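Local structure of titin (Homo sapiens, 2J8H) at residues A[16-28]-A[59-71]. The protein probably acts as an elastic element of muscle and carries a serine/threonine kinase, with the immunoglobulin pair here forming a rigid tandem in its A-band part. Residues are numbered along the deposited sequence; the frame is centred on the assembly and turned at random.
Sequences VRYQSNATLVCKV and GGYHQLIIASVTD
Strands 22-28 and 61-66 run antiparallel, their axes 167° apart, and are zipped by paired backbone hydrogen bonds at Ala22-Ile66, Leu24-Leu64 and Cys26-His62. They are neighbouring strands, B and E, in one sheet of an I-set immunoglobulin beta sandwich. Ala22, Leu24, Cys26, His62, Leu64 and Ile66 point into the sandwich. There Leu24 CD1 meets Ile66 CD1 at 4.0 Å, and Trp38 of the other sheet packs on Leu24, His62 and Leu64. Val28 CG2 lies 3.8 Å from His62 CD2.

The outer face carries Thr23, Val25, Lys27, Tyr61, Gln63 and Ile65. The Lys27 chain is extended along its whole length and crosses one face of the Tyr61 ring. CG makes a CH-pi contact there, 4.1 Å from the ring centroid, and NZ then donates to Tyr61 OH. Replacing Tyr61 by an alanine is likely to leave the Lys27 chain without the ring it lies over and its ammonium without this hydroxyl partner. Thr23 CG2 touches Gln63 OE1, which accepts a hydrogen bond from the backbone N of Ile186 of the second subunit; Gln63 NE2 donates to Gln55 OE1 on the next strand.

Past the strands, the type II turn from Arg17 to Ser20 is tied down by two backbone hydrogen bonds, Gln19 N to Val69 O and Val69 N to Ser20 O. Val69 CG2 packs against the carbonyl oxygens of Arg17 and Ser20, and against Val16 CG1 at 3.6 Å. Val69 CG1 packs on Ala22 CB at 3.7 Å. Asn21 CG sits beside its own backbone N (chi1 -67°), which carries the amide toward Ser68. Ser68 N donates to Asn21 OD1 over 3.0 Å, tilted 34° from the plane of the side-chain carbonyl.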
loop_
_atom_site.group_PDB
_atom_site.type_symbol
_atom_site.label_atom_id
_atom_site.label_comp_id
_atom_site.label_asym_id
_atom_site.label_seq_id
_atom_site.Cartn_x
_atom_site.Cartn_y
_atom_site.Cartn_z
ATOM N N VAL A 16 6.393 -8.273 11.488
ATOM C CA VAL A 16 5.531 -7.477 10.633
ATOM C C VAL A 16 6.266 -7.174 9.346
ATOM O O VAL A 16 7.470 -6.937 9.341
ATOM C CB VAL A 16 5.124 -6.168 11.354
ATOM C CG1 VAL A 16 4.280 -5.255 10.459
ATOM C CG2 VAL A 16 4.367 -6.513 12.600
ATOM N N ARG A 17 5.539 -7.220 8.240
ATOM C CA ARG A 17 6.122 -6.898 6.959
ATOM C C ARG A 17 6.441 -5.410 6.911
ATOM O O ARG A 17 5.686 -4.594 7.406
ATOM C CB ARG A 17 5.179 -7.298 5.817
ATOM C CG ARG A 17 5.733 -7.062 4.438
ATOM C CD ARG A 17 6.887 -7.987 4.100
ATOM N NE ARG A 17 6.613 -9.403 4.380
ATOM C CZ ARG A 17 5.989 -10.251 3.564
ATOM N NH1 ARG A 17 5.542 -9.870 2.362
ATOM N NH2 ARG A 17 5.821 -11.513 3.955
ATOM N N TYR A 18 7.595 -5.090 6.348
ATOM C CA TYR A 18 8.006 -3.726 6.033
ATOM C C TYR A 18 6.844 -2.895 5.458
ATOM O O TYR A 18 6.101 -3.382 4.613
ATOM C CB TYR A 18 9.141 -3.847 5.018
ATOM C CG TYR A 18 9.656 -2.589 4.400
ATOM C CD1 TYR A 18 10.361 -1.662 5.155
ATOM C CD2 TYR A 18 9.493 -2.356 3.045
ATOM C CE1 TYR A 18 10.861 -0.504 4.585
ATOM C CE2 TYR A 18 9.993 -1.206 2.456
ATOM C CZ TYR A 18 10.677 -0.276 3.245
ATOM O OH TYR A 18 11.186 0.870 2.657
ATOM N N GLN A 19 6.700 -1.662 5.946
ATOM C CA GLN A 19 5.659 -0.693 5.529
ATOM C C GLN A 19 4.223 -0.983 6.021
ATOM O O GLN A 19 3.319 -0.196 5.762
ATOM C CB GLN A 19 5.701 -0.430 4.011
ATOM C CG GLN A 19 6.992 0.318 3.580
ATOM C CD GLN A 19 7.143 0.516 2.074
ATOM O OE1 GLN A 19 6.332 0.039 1.265
ATOM N NE2 GLN A 19 8.215 1.204 1.684
ATOM N N SER A 20 4.010 -2.089 6.727
ATOM C CA SER A 20 2.750 -2.330 7.419
ATOM C C SER A 20 2.776 -1.646 8.775
ATOM O O SER A 20 3.813 -1.145 9.206
ATOM C CB SER A 20 2.499 -3.823 7.600
ATOM O OG SER A 20 2.205 -4.431 6.353
ATOM N N ASN A 21 1.620 -1.610 9.430
ATOM C CA ASN A 21 1.507 -1.061 10.748
ATOM C C ASN A 21 1.701 -2.217 11.707
ATOM O O ASN A 21 1.212 -3.315 11.463
ATOM C CB ASN A 21 0.141 -0.401 10.958
ATOM C CG ASN A 21 -0.051 0.840 10.100
ATOM O OD1 ASN A 21 0.817 1.219 9.308
ATOM N ND2 ASN A 21 -1.212 1.470 10.240
ATOM N N ALA A 22 2.455 -1.989 12.770
ATOM C CA ALA A 22 2.604 -2.965 13.816
ATOM C C ALA A 22 1.724 -2.481 14.962
ATOM O O ALA A 22 1.758 -1.301 15.312
ATOM C CB ALA A 22 4.051 -3.059 14.248
ATOM N N THR A 23 0.920 -3.386 15.522
ATOM C CA THR A 23 0.054 -3.062 16.649
ATOM C C THR A 23 0.394 -3.976 17.784
ATOM O O THR A 23 0.309 -5.189 17.655
ATOM C CB THR A 23 -1.417 -3.232 16.280
ATOM O OG1 THR A 23 -1.686 -2.411 15.143
ATOM C CG2 THR A 23 -2.325 -2.820 17.454
ATOM N N LEU A 24 0.777 -3.377 18.897
ATOM C CA LEU A 24 1.123 -4.102 20.101
ATOM C C LEU A 24 -0.053 -3.900 21.029
ATOM O O LEU A 24 -0.477 -2.759 21.226
ATOM C CB LEU A 24 2.361 -3.488 20.726
ATOM C CG LEU A 24 3.703 -3.692 20.025
ATOM C CD1 LEU A 24 3.810 -3.056 18.675
ATOM C CD2 LEU A 24 4.737 -3.072 20.882
ATOM N N VAL A 25 -0.588 -4.988 21.571
ATOM C CA VAL A 25 -1.831 -4.956 22.314
ATOM C C VAL A 25 -1.595 -5.686 23.614
ATOM O O VAL A 25 -0.886 -6.703 23.642
ATOM C CB VAL A 25 -2.986 -5.715 21.588
ATOM C CG1 VAL A 25 -4.326 -5.376 22.263
ATOM C CG2 VAL A 25 -3.041 -5.406 20.089
ATOM N N CYS A 26 -2.216 -5.213 24.686
ATOM C CA CYS A 26 -2.169 -5.935 25.955
ATOM C C CYS A 26 -3.443 -5.610 26.711
ATOM O O CYS A 26 -4.193 -4.713 26.290
ATOM C CB CYS A 26 -0.919 -5.558 26.741
ATOM S SG CYS A 26 -0.830 -3.876 27.250
ATOM N N LYS A 27 -3.705 -6.363 27.784
ATOM C CA LYS A 27 -4.849 -6.128 28.636
ATOM C C LYS A 27 -4.358 -6.051 30.084
ATOM O O LYS A 27 -3.712 -6.969 30.587
ATOM C CB LYS A 27 -5.911 -7.211 28.484
ATOM C CG LYS A 27 -7.194 -6.944 29.240
ATOM C CD LYS A 27 -8.113 -8.126 29.076
ATOM C CE LYS A 27 -9.453 -7.911 29.708
ATOM N NZ LYS A 27 -10.341 -9.013 29.283
ATOM N N VAL A 28 -4.710 -4.951 30.731
ATOM C CA VAL A 28 -4.233 -4.620 32.055
ATOM C C VAL A 28 -5.384 -4.697 33.048
ATOM O O VAL A 28 -6.498 -4.264 32.763
ATOM C CB VAL A 28 -3.629 -3.203 32.022
ATOM C CG1 VAL A 28 -3.277 -2.669 33.427
ATOM C CG2 VAL A 28 -2.404 -3.186 31.088
ATOM N N GLY A 59 -12.353 -2.114 29.552
ATOM C CA GLY A 59 -11.956 -3.458 29.950
ATOM C C GLY A 59 -10.462 -3.588 30.113
ATOM O O GLY A 59 -9.967 -4.692 30.263
ATOM N N GLY A 60 -9.730 -2.483 30.024
ATOM C CA GLY A 60 -8.280 -2.483 30.251
ATOM C C GLY A 60 -7.396 -2.786 29.055
ATOM O O GLY A 60 -6.243 -3.193 29.219
ATOM N N TYR A 61 -7.917 -2.613 27.846
ATOM C CA TYR A 61 -7.134 -2.905 26.667
ATOM C C TYR A 61 -6.343 -1.686 26.248
ATOM O O TYR A 61 -6.893 -0.581 26.196
ATOM C CB TYR A 61 -8.009 -3.326 25.507
ATOM C CG TYR A 61 -8.650 -4.649 25.702
ATOM C CD1 TYR A 61 -9.899 -4.741 26.266
ATOM C CD2 TYR A 61 -7.998 -5.824 25.334
ATOM C CE1 TYR A 61 -10.521 -5.984 26.460
ATOM C CE2 TYR A 61 -8.601 -7.071 25.515
ATOM C CZ TYR A 61 -9.860 -7.139 26.086
ATOM O OH TYR A 61 -10.484 -8.359 26.283
ATOM N N HIS A 62 -5.070 -1.912 25.939
ATOM C CA HIS A 62 -4.137 -0.864 25.541
ATOM C C HIS A 62 -3.418 -1.313 24.303
ATOM O O HIS A 62 -2.993 -2.480 24.217
ATOM C CB HIS A 62 -3.105 -0.647 26.629
ATOM C CG HIS A 62 -3.681 -0.030 27.855
ATOM N ND1 HIS A 62 -3.790 1.332 28.011
ATOM C CD2 HIS A 62 -4.264 -0.588 28.941
ATOM C CE1 HIS A 62 -4.382 1.587 29.163
ATOM N NE2 HIS A 62 -4.684 0.439 29.743
ATOM N N GLN A 63 -3.285 -0.418 23.326
ATOM C CA GLN A 63 -2.517 -0.771 22.157
ATOM C C GLN A 63 -1.722 0.408 21.626
ATOM O O GLN A 63 -2.090 1.573 21.791
ATOM C CB GLN A 63 -3.383 -1.476 21.090
ATOM C CG GLN A 63 -4.221 -0.607 20.240
ATOM C CD GLN A 63 -5.151 -1.335 19.289
ATOM O OE1 GLN A 63 -5.221 -2.558 19.260
ATOM N NE2 GLN A 63 -5.939 -0.564 18.550
ATOM N N LEU A 64 -0.584 0.068 21.041
ATOM C CA LEU A 64 0.267 1.019 20.390
ATOM C C LEU A 64 0.305 0.627 18.932
ATOM O O LEU A 64 0.591 -0.527 18.605
ATOM C CB LEU A 64 1.663 0.934 20.983
ATOM C CG LEU A 64 2.777 1.714 20.246
ATOM C CD1 LEU A 64 2.586 3.205 20.399
ATOM C CD2 LEU A 64 4.152 1.260 20.798
ATOM N N ILE A 65 0.024 1.575 18.054
ATOM C CA ILE A 65 0.150 1.366 16.636
ATOM C C ILE A 65 1.371 2.124 16.133
ATOM O O ILE A 65 1.461 3.340 16.283
ATOM C CB ILE A 65 -1.099 1.849 15.858
ATOM C CG1 ILE A 65 -2.381 1.279 16.493
ATOM C CG2 ILE A 65 -0.999 1.445 14.356
ATOM C CD1 ILE A 65 -3.685 1.929 15.994
ATOM N N ILE A 66 2.303 1.380 15.525
ATOM C CA ILE A 66 3.497 1.940 14.899
ATOM C C ILE A 66 3.269 1.849 13.422
ATOM O O ILE A 66 3.181 0.757 12.890
ATOM C CB ILE A 66 4.763 1.137 15.248
ATOM C CG1 ILE A 66 4.861 0.955 16.763
ATOM C CG2 ILE A 66 6.011 1.804 14.693
ATOM C CD1 ILE A 66 5.920 -0.031 17.195
ATOM N N ALA A 67 3.200 3.000 12.765
ATOM C CA ALA A 67 2.855 3.046 11.371
ATOM C C ALA A 67 4.031 2.695 10.507
ATOM O O ALA A 67 5.185 3.058 10.809
ATOM C CB ALA A 67 2.341 4.430 10.990
ATOM N N SER A 68 3.730 2.011 9.402
ATOM C CA SER A 68 4.664 1.908 8.313
ATOM C C SER A 68 6.047 1.525 8.799
ATOM O O SER A 68 7.001 2.318 8.735
ATOM C CB SER A 68 4.704 3.237 7.554
ATOM O OG SER A 68 3.453 3.463 6.912
ATOM N N VAL A 69 6.142 0.304 9.312
ATOM C CA VAL A 69 7.349 -0.109 9.991
ATOM C C VAL A 69 8.534 -0.248 9.052
ATOM O O VAL A 69 8.393 -0.689 7.913
ATOM C CB VAL A 69 7.139 -1.381 10.849
ATOM C CG1 VAL A 69 6.187 -1.070 11.955
ATOM C CG2 VAL A 69 6.654 -2.567 10.016
ATOM N N THR A 70 9.690 0.200 9.533
ATOM C CA THR A 70 10.956 0.029 8.860
ATOM C C THR A 70 11.886 -0.717 9.811
ATOM O O THR A 70 11.533 -0.961 10.973
ATOM C CB THR A 70 11.570 1.375 8.555
ATOM O OG1 THR A 70 11.938 1.997 9.781
ATOM C CG2 THR A 70 10.556 2.258 7.824
ATOM N N ASP A 71 13.074 -1.067 9.328
ATOM C CA ASP A 71 14.029 -1.770 10.170
ATOM C C ASP A 71 14.376 -0.936 11.417
ATOM O O ASP A 71 14.737 -1.493 12.460
ATOM C CB ASP A 71 15.276 -2.176 9.371
ATOM C CG ASP A 71 16.243 -3.014 10.200
ATOM O OD1 ASP A 71 15.822 -4.067 10.757
ATOM O OD2 ASP A 71 17.422 -2.599 10.305
HETATM O O HOH W 1 -8.845 -5.609 32.514
#